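Local coordinates for protein microbial serine proteinases; subtilisin (Bacillus subtilis, PDB 2GKO) that probably cleaves peptide bonds in proteins as a cold-adapted, calcium-loaded serine protease of the subtilisin family, at residues A[150-155]-A[160-165]; A[42-47]-A[74-79]; A[286-289]-A[294-297]. All blocks are in the same frame, centred on the assembly; numbering follows the deposited sequence.

Overall arrangement
Following the chain from the N terminus, contact 2 comes first: it closes a long loop by bringing residues 42-47, just ahead of strand 48-53, against helix 71-80. Strands 48-53 and 61-62 lie within that excursion. Contact 1 closes next, joining helix 146-157 to strand 161-165 of the central sheet, past the last turn of the helix and a short turn. Contact 3 follows after helix 271-283, where residues 286-289 and 294-297 close another short loop around a calcium ion at the surface. The three run in series, and none nests in or crosses another. Contacts 2 and 3 lie on opposite sides of the chain's centre, with centres about 31 Å apart.

Contact 1: residues A[150-155]-A[160-165]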
loop_
_atom_site.group_PDB
_atom_site.type_symbol
_atom_site.label_atom_id
_atom_site.label_comp_id
_atom_site.label_asym_id
_atom_site.label_seq_id
_atom_site.Cartn_x
_atom_site.Cartn_y
_atom_site.Cartn_z
ATOM N N ASN A 150 5.186 -3.723 17.702
ATOM C CA ASN A 150 6.168 -4.782 17.933
ATOM C C ASN A 150 6.173 -5.813 16.812
ATOM O O ASN A 150 7.232 -6.320 16.432
ATOM C CB ASN A 150 5.939 -5.449 19.274
ATOM C CG ASN A 150 6.274 -4.529 20.447
ATOM O OD1 ASN A 150 6.862 -3.463 20.256
ATOM N ND2 ASN A 150 5.873 -4.932 21.655
ATOM N N ALA A 151 4.985 -6.086 16.272
ATOM C CA ALA A 151 4.832 -7.000 15.146
ATOM C C ALA A 151 5.501 -6.424 13.906
ATOM O O ALA A 151 6.222 -7.128 13.210
ATOM C CB ALA A 151 3.366 -7.290 14.901
ATOM N N VAL A 152 5.306 -5.129 13.653
ATOM C CA VAL A 152 5.962 -4.441 12.534
ATOM C C VAL A 152 7.474 -4.536 12.639
ATOM O O VAL A 152 8.156 -4.867 11.672
ATOM C CB VAL A 152 5.509 -2.963 12.418
ATOM C CG1 VAL A 152 6.410 -2.144 11.509
ATOM C CG2 VAL A 152 4.060 -2.895 11.931
ATOM N N ASP A 153 7.991 -4.261 13.832
ATOM C CA ASP A 153 9.425 -4.324 14.043
ATOM C C ASP A 153 9.962 -5.744 13.849
ATOM O O ASP A 153 11.023 -5.924 13.255
ATOM C CB ASP A 153 9.768 -3.809 15.449
ATOM C CG ASP A 153 9.445 -2.322 15.633
ATOM O OD1 ASP A 153 9.465 -1.571 14.630
ATOM O OD2 ASP A 153 9.180 -1.842 16.774
ATOM N N TYR A 154 9.229 -6.727 14.348
ATOM C CA TYR A 154 9.570 -8.141 14.202
ATOM C C TYR A 154 9.672 -8.528 12.731
ATOM O O TYR A 154 10.661 -9.113 12.280
ATOM C CB TYR A 154 8.505 -8.959 14.904
ATOM C CG TYR A 154 8.603 -10.462 14.775
ATOM C CD1 TYR A 154 9.378 -11.209 15.649
ATOM C CD2 TYR A 154 7.865 -11.145 13.804
ATOM C CE1 TYR A 154 9.448 -12.584 15.542
ATOM C CE2 TYR A 154 7.910 -12.531 13.701
ATOM C CZ TYR A 154 8.712 -13.241 14.567
ATOM O OH TYR A 154 8.771 -14.604 14.481
ATOM N N ALA A 155 8.633 -8.188 11.978
ATOM C CA ALA A 155 8.624 -8.500 10.547
ATOM C C ALA A 155 9.710 -7.774 9.765
ATOM O O ALA A 155 10.345 -8.362 8.903
ATOM C CB ALA A 155 7.240 -8.196 9.957
ATOM N N VAL A 160 10.923 -8.198 5.914
ATOM C CA VAL A 160 9.657 -7.815 5.295
ATOM C C VAL A 160 9.627 -6.296 5.120
ATOM O O VAL A 160 10.038 -5.551 6.012
ATOM C CB VAL A 160 8.451 -8.298 6.142
ATOM C CG1 VAL A 160 7.121 -7.839 5.556
ATOM C CG2 VAL A 160 8.480 -9.803 6.290
ATOM N N LEU A 161 9.206 -5.836 3.944
ATOM C CA LEU A 161 8.966 -4.421 3.698
ATOM C C LEU A 161 7.514 -4.101 4.060
ATOM O O LEU A 161 6.609 -4.780 3.612
ATOM C CB LEU A 161 9.221 -4.066 2.252
ATOM C CG LEU A 161 9.067 -2.592 1.882
ATOM C CD1 LEU A 161 10.034 -1.704 2.652
ATOM C CD2 LEU A 161 9.295 -2.433 0.417
ATOM N N ILE A 162 7.310 -3.089 4.891
ATOM C CA ILE A 162 5.968 -2.723 5.353
ATOM C C ILE A 162 5.559 -1.360 4.792
ATOM O O ILE A 162 6.216 -0.367 5.035
ATOM C CB ILE A 162 5.888 -2.715 6.886
ATOM C CG1 ILE A 162 6.168 -4.120 7.454
ATOM C CG2 ILE A 162 4.523 -2.241 7.324
ATOM C CD1 ILE A 162 7.495 -4.284 8.084
ATOM N N ILE A 163 4.474 -1.346 4.034
ATOM C CA ILE A 163 3.900 -0.132 3.454
ATOM C C ILE A 163 2.556 0.102 4.118
ATOM O O ILE A 163 1.798 -0.837 4.307
ATOM C CB ILE A 163 3.698 -0.277 1.914
ATOM C CG1 ILE A 163 4.941 -0.864 1.223
ATOM C CG2 ILE A 163 3.264 1.068 1.285
ATOM C CD1 ILE A 163 6.167 -0.046 1.353
ATOM N N ALA A 164 2.266 1.346 4.485
ATOM C CA ALA A 164 1.009 1.674 5.146
ATOM C C ALA A 164 0.457 3.021 4.722
ATOM O O ALA A 164 1.187 3.931 4.375
ATOM C CB ALA A 164 1.203 1.668 6.653
ATOM N N ALA A 165 -0.850 3.150 4.847
ATOM C CA ALA A 165 -1.525 4.413 4.676
ATOM C C ALA A 165 -1.023 5.446 5.691
ATOM O O ALA A 165 -0.876 5.140 6.869
ATOM C CB ALA A 165 -3.000 4.211 4.871
#
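Ala155 and Val160 meet through both backbone and side chain where the chain leaves the helix and enters the strand. Val160 N donates to Ala155 O at 3.0 Å, with an N-H...O angle of 159°. The same carbonyl oxygen is touched by the branched side chain of Val160, with Ala155 O lying 3.3 Å from Val160 CB and CG2 of that valine lying close by. Beside this bond the methyl of Ala155 packs on the valine, its CB 4.0 Å from Val160 CB. One turn back along the helix, the tip of Ile162 takes over: its CD1 sits 3.7 Å from Val152 O and 4.2 Å from Val152 CG1, and also reaches Ala155 CB at 4.3 Å. This one methyl thus touches both Val152 and Ala155, one turn apart on the helix. The second torsion of Ile162, 106°, is far from a staggered value and swings CD1 into that position.

The contact belongs to a beta-alpha-beta unit, in which helix 146-157 links the parallel strands 133-137 and 161-165 of the subtilase sheet. A main-chain bond spanning five residues at the helix's C-terminal end is consistent with a Schellman-type ending that sends the chain back into the sheet.

Farther out, Met137 of the preceding strand touches both Val152 and Ile162, and Ile135 packs on Val160. Helix 112-129 covers the helix from another direction, Ile119 resting on Ala155. Leu161 and Ile163 continue the backbone bonding to strand 133-137, while Ile162 bonds to Val186 in the next strand. At the far end of the strand, Ala165 touches the bound phenylmethanesulfonic acid.

Contact 2: residues A[42-47]-A[74-79]; sequences PDLSNN and HVAGSA
Leu44 carries this contact against Ala76 and Gly77, and no hydrogen bond crosses it. From the backbone its CB points toward helix 71-80, and CG stands anti to the carbonyl carbon (chi1 -60°), which brings the fork of the side chain onto the helix surface. Both methyls reach Ala76: CD1 is 4.3 Å from Ala76 CB, and CD2 goes on to the main chain. There CD2 is 3.9 Å from Gly77 CA, 4.0 Å from Gly77 N and 4.1 Å from Ala76 C, and it rests on the backbone of Gly77.

In this subtilase fold the loop between strands 29-34 and 48-53 packs on helix 71-80, whose first residue, His71, lines the inhibitor pocket; the side chain of Ala76 is about 12 Å from the bound phenylmethanesulfonic acid.

Behind Leu44, a turn is closed by Asn47 N bonding to Leu44 O at 2.9 Å. Val37 and Thr236 also touch the leucine. The loop is further tied by Asp43 OD2, which bonds to Tyr242 OH and Val89 N, and by Asn47 ND2, which bonds to Leu80 O and Pro94 O.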
loop_
_atom_site.group_PDB
_atom_site.type_symbol
_atom_site.label_atom_id
_atom_site.label_comp_id
_atom_site.label_asym_id
_atom_site.label_seq_id
_atom_site.Cartn_x
_atom_site.Cartn_y
_atom_site.Cartn_z
ATOM N N PRO A 42 -12.182 -12.015 -11.126
ATOM C CA PRO A 42 -11.450 -12.387 -12.340
ATOM C C PRO A 42 -10.121 -11.687 -12.548
ATOM O O PRO A 42 -9.254 -12.229 -13.205
ATOM C CB PRO A 42 -12.406 -11.995 -13.487
ATOM C CG PRO A 42 -13.585 -11.425 -12.897
ATOM C CD PRO A 42 -13.553 -11.583 -11.397
ATOM N N ASP A 43 -9.970 -10.484 -12.012
ATOM C CA ASP A 43 -8.729 -9.739 -12.169
ATOM C C ASP A 43 -7.740 -9.974 -11.036
ATOM O O ASP A 43 -6.666 -9.403 -11.059
ATOM C CB ASP A 43 -9.003 -8.243 -12.245
ATOM C CG ASP A 43 -9.961 -7.869 -13.344
ATOM O OD1 ASP A 43 -10.135 -8.654 -14.307
ATOM O OD2 ASP A 43 -10.582 -6.802 -13.305
ATOM N N LEU A 44 -8.090 -10.846 -10.093
ATOM C CA LEU A 44 -7.191 -11.183 -8.958
ATOM C C LEU A 44 -6.889 -12.655 -8.802
ATOM O O LEU A 44 -5.842 -13.007 -8.296
ATOM C CB LEU A 44 -7.783 -10.687 -7.632
ATOM C CG LEU A 44 -8.025 -9.191 -7.507
ATOM C CD1 LEU A 44 -8.761 -8.870 -6.213
ATOM C CD2 LEU A 44 -6.704 -8.463 -7.543
ATOM N N SER A 45 -7.797 -13.512 -9.262
ATOM C CA SER A 45 -7.781 -14.935 -8.932
ATOM C C SER A 45 -6.468 -15.623 -9.277
ATOM O O SER A 45 -5.962 -16.458 -8.530
ATOM C CB SER A 45 -8.925 -15.630 -9.672
ATOM O OG SER A 45 -8.913 -17.022 -9.380
ATOM N N ASN A 46 -5.913 -15.271 -10.420
ATOM C CA ASN A 46 -4.707 -15.916 -10.884
ATOM C C ASN A 46 -3.464 -15.550 -10.080
ATOM O O ASN A 46 -2.434 -16.217 -10.200
ATOM C CB ASN A 46 -4.479 -15.584 -12.347
ATOM C CG ASN A 46 -4.558 -16.814 -13.236
ATOM O OD1 ASN A 46 -5.528 -17.589 -13.196
ATOM N ND2 ASN A 46 -3.548 -16.981 -14.063
ATOM N N ASN A 47 -3.539 -14.461 -9.309
ATOM C CA ASN A 47 -2.442 -14.058 -8.443
ATOM C C ASN A 47 -2.607 -14.525 -6.998
ATOM O O ASN A 47 -1.708 -14.347 -6.191
ATOM C CB ASN A 47 -2.216 -12.552 -8.485
ATOM C CG ASN A 47 -1.490 -12.127 -9.744
ATOM O OD1 ASN A 47 -0.740 -12.918 -10.312
ATOM N ND2 ASN A 47 -1.675 -10.879 -10.162
ATOM N N HIS A 74 -10.270 -3.957 -3.088
ATOM C CA HIS A 74 -9.930 -2.699 -3.773
ATOM C C HIS A 74 -8.412 -2.451 -3.715
ATOM O O HIS A 74 -7.730 -2.219 -4.718
ATOM C CB HIS A 74 -10.762 -1.546 -3.153
ATOM C CG HIS A 74 -10.811 -0.322 -4.003
ATOM N ND1 HIS A 74 -9.724 0.495 -4.175
ATOM C CD2 HIS A 74 -11.815 0.222 -4.736
ATOM C CE1 HIS A 74 -10.040 1.463 -5.024
ATOM N NE2 HIS A 74 -11.296 1.310 -5.392
ATOM N N VAL A 75 -7.879 -2.566 -2.511
ATOM C CA VAL A 75 -6.473 -2.416 -2.256
ATOM C C VAL A 75 -5.641 -3.430 -3.020
ATOM O O VAL A 75 -4.640 -3.076 -3.632
ATOM C CB VAL A 75 -6.262 -2.509 -0.709
ATOM C CG1 VAL A 75 -4.815 -2.637 -0.324
ATOM C CG2 VAL A 75 -6.901 -1.282 -0.049
ATOM N N ALA A 76 -6.043 -4.703 -2.968
ATOM C CA ALA A 76 -5.347 -5.744 -3.715
ATOM C C ALA A 76 -5.310 -5.441 -5.220
ATOM O O ALA A 76 -4.270 -5.626 -5.861
ATOM C CB ALA A 76 -5.984 -7.069 -3.481
ATOM N N GLY A 77 -6.405 -4.905 -5.739
ATOM C CA GLY A 77 -6.505 -4.593 -7.159
ATOM C C GLY A 77 -5.540 -3.494 -7.573
ATOM O O GLY A 77 -4.930 -3.569 -8.645
ATOM N N SER A 78 -5.370 -2.473 -6.743
ATOM C CA SER A 78 -4.455 -1.406 -7.102
ATOM C C SER A 78 -3.037 -1.936 -7.105
ATOM O O SER A 78 -2.200 -1.528 -7.917
ATOM C CB SER A 78 -4.584 -0.193 -6.164
ATOM O OG SER A 78 -5.873 0.404 -6.267
ATOM N N ALA A 79 -2.740 -2.849 -6.173
ATOM C CA ALA A 79 -1.406 -3.403 -6.060
ATOM C C ALA A 79 -1.057 -4.374 -7.204
ATOM O O ALA A 79 0.072 -4.351 -7.711
ATOM C CB ALA A 79 -1.248 -4.118 -4.715
#

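Contact 3: residues A[286-289]-A[294-297]; sequences DILS and GSGD. With CA (calcium ion), chain D.
Asp286 and Gly296 are joined twice, directly through OD2 and through the calcium ion that Asp286 OD1 and Gly296 O share: OD1 binds the metal at 2.3 Å, while OD2 accepts the N-H of Gly296. This hydrogen bond, Gly296 N to Asp286 OD2, is 2.7 Å long with an angle of 166° at the hydrogen, and the donor comes to the syn side, 20° out of the carboxylate plane. With CG anti to its backbone N, chi1 -168°, the aspartate reaches across to the opposite segment and lays one oxygen on the metal and the other on the peptide.

The remaining ligands are mostly backbone. Calcium lies 2.4 Å from Ile287 O, 2.3 Å from Gly294 O and 2.3 Å from Gly296 O. A water fills another position, and its oxygen accepts a hydrogen bond from Ile287 N at 3.1 Å, so the main chain also orients that ligand. Asp298 OD2 completes the site. Gly296 has positive phi, a conformation glycine adopts readily, and from it the N-H faces the carboxylate while the C=O faces the metal.

Beside the site, Leu288 CD2 packs 3.6 Å from Gly294 O and also lies against the backbone of Ser295. Both segments belong to one loop after helix 271-283, and the side chain of Ile287 leads away from the metal to pack on Thr199 and Val202 of strand 199-202.

The ligand oxygens crowd one another without hydrogen bonds between them. The cation probably offsets their mutual repulsion, so the folded shape of this surface loop would be expected to depend on calcium.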
loop_
_atom_site.group_PDB
_atom_site.type_symbol
_atom_site.label_atom_id
_atom_site.label_comp_id
_atom_site.label_asym_id
_atom_site.label_seq_id
_atom_site.Cartn_x
_atom_site.Cartn_y
_atom_site.Cartn_z
ATOM N N ASP A 286 9.826 15.400 -6.615
ATOM C CA ASP A 286 9.407 16.305 -5.551
ATOM C C ASP A 286 7.973 16.776 -5.780
ATOM O O ASP A 286 7.643 17.289 -6.842
ATOM C CB ASP A 286 10.364 17.505 -5.587
ATOM C CG ASP A 286 10.252 18.390 -4.387
ATOM O OD1 ASP A 286 9.345 18.194 -3.539
ATOM O OD2 ASP A 286 11.052 19.333 -4.206
ATOM N N ILE A 287 7.101 16.538 -4.795
ATOM C CA ILE A 287 5.735 17.005 -4.849
ATOM C C ILE A 287 5.691 18.409 -4.267
ATOM O O ILE A 287 6.233 18.659 -3.199
ATOM C CB ILE A 287 4.790 16.021 -4.078
ATOM C CG1 ILE A 287 4.664 14.698 -4.858
ATOM C CG2 ILE A 287 3.418 16.670 -3.801
ATOM C CD1 ILE A 287 3.884 14.778 -6.169
ATOM N N LEU A 288 5.024 19.309 -4.972
ATOM C CA LEU A 288 5.104 20.735 -4.668
ATOM C C LEU A 288 3.763 21.377 -4.385
ATOM O O LEU A 288 3.684 22.592 -4.230
ATOM C CB LEU A 288 5.756 21.471 -5.862
ATOM C CG LEU A 288 7.178 21.054 -6.192
ATOM C CD1 LEU A 288 7.608 21.745 -7.500
ATOM C CD2 LEU A 288 8.105 21.407 -5.073
ATOM N N SER A 289 2.688 20.595 -4.330
ATOM C CA SER A 289 1.374 21.195 -4.155
ATOM C C SER A 289 0.516 20.383 -3.209
ATOM O O SER A 289 0.689 19.173 -3.079
ATOM C CB SER A 289 0.653 21.366 -5.482
ATOM O OG SER A 289 0.557 20.160 -6.206
ATOM N N GLY A 294 5.789 21.663 -0.316
ATOM C CA GLY A 294 6.678 22.632 -0.937
ATOM C C GLY A 294 7.942 21.966 -1.415
ATOM O O GLY A 294 8.042 20.753 -1.539
ATOM N N SER A 295 8.942 22.787 -1.694
ATOM C CA SER A 295 10.210 22.270 -2.160
ATOM C C SER A 295 10.815 21.333 -1.138
ATOM O O SER A 295 10.813 21.610 0.058
ATOM C CB SER A 295 11.159 23.431 -2.474
ATOM O OG SER A 295 10.545 24.283 -3.433
ATOM N N GLY A 296 11.332 20.210 -1.627
ATOM C CA GLY A 296 11.980 19.234 -0.798
ATOM C C GLY A 296 11.054 18.323 -0.007
ATOM O O GLY A 296 9.879 18.130 -0.335
ATOM N N ASP A 297 11.625 17.760 1.039
ATOM C CA ASP A 297 10.962 16.778 1.883
ATOM C C ASP A 297 9.983 17.541 2.786
ATOM O O ASP A 297 10.410 18.378 3.580
ATOM C CB ASP A 297 12.039 16.053 2.689
ATOM C CG ASP A 297 11.491 15.173 3.762
ATOM O OD1 ASP A 297 12.253 14.913 4.704
ATOM O OD2 ASP A 297 10.315 14.710 3.745
HETATM CA CA CA D . 8.011 18.501 -1.678
HETATM O O HOH W 1 7.698 16.087 -1.743
#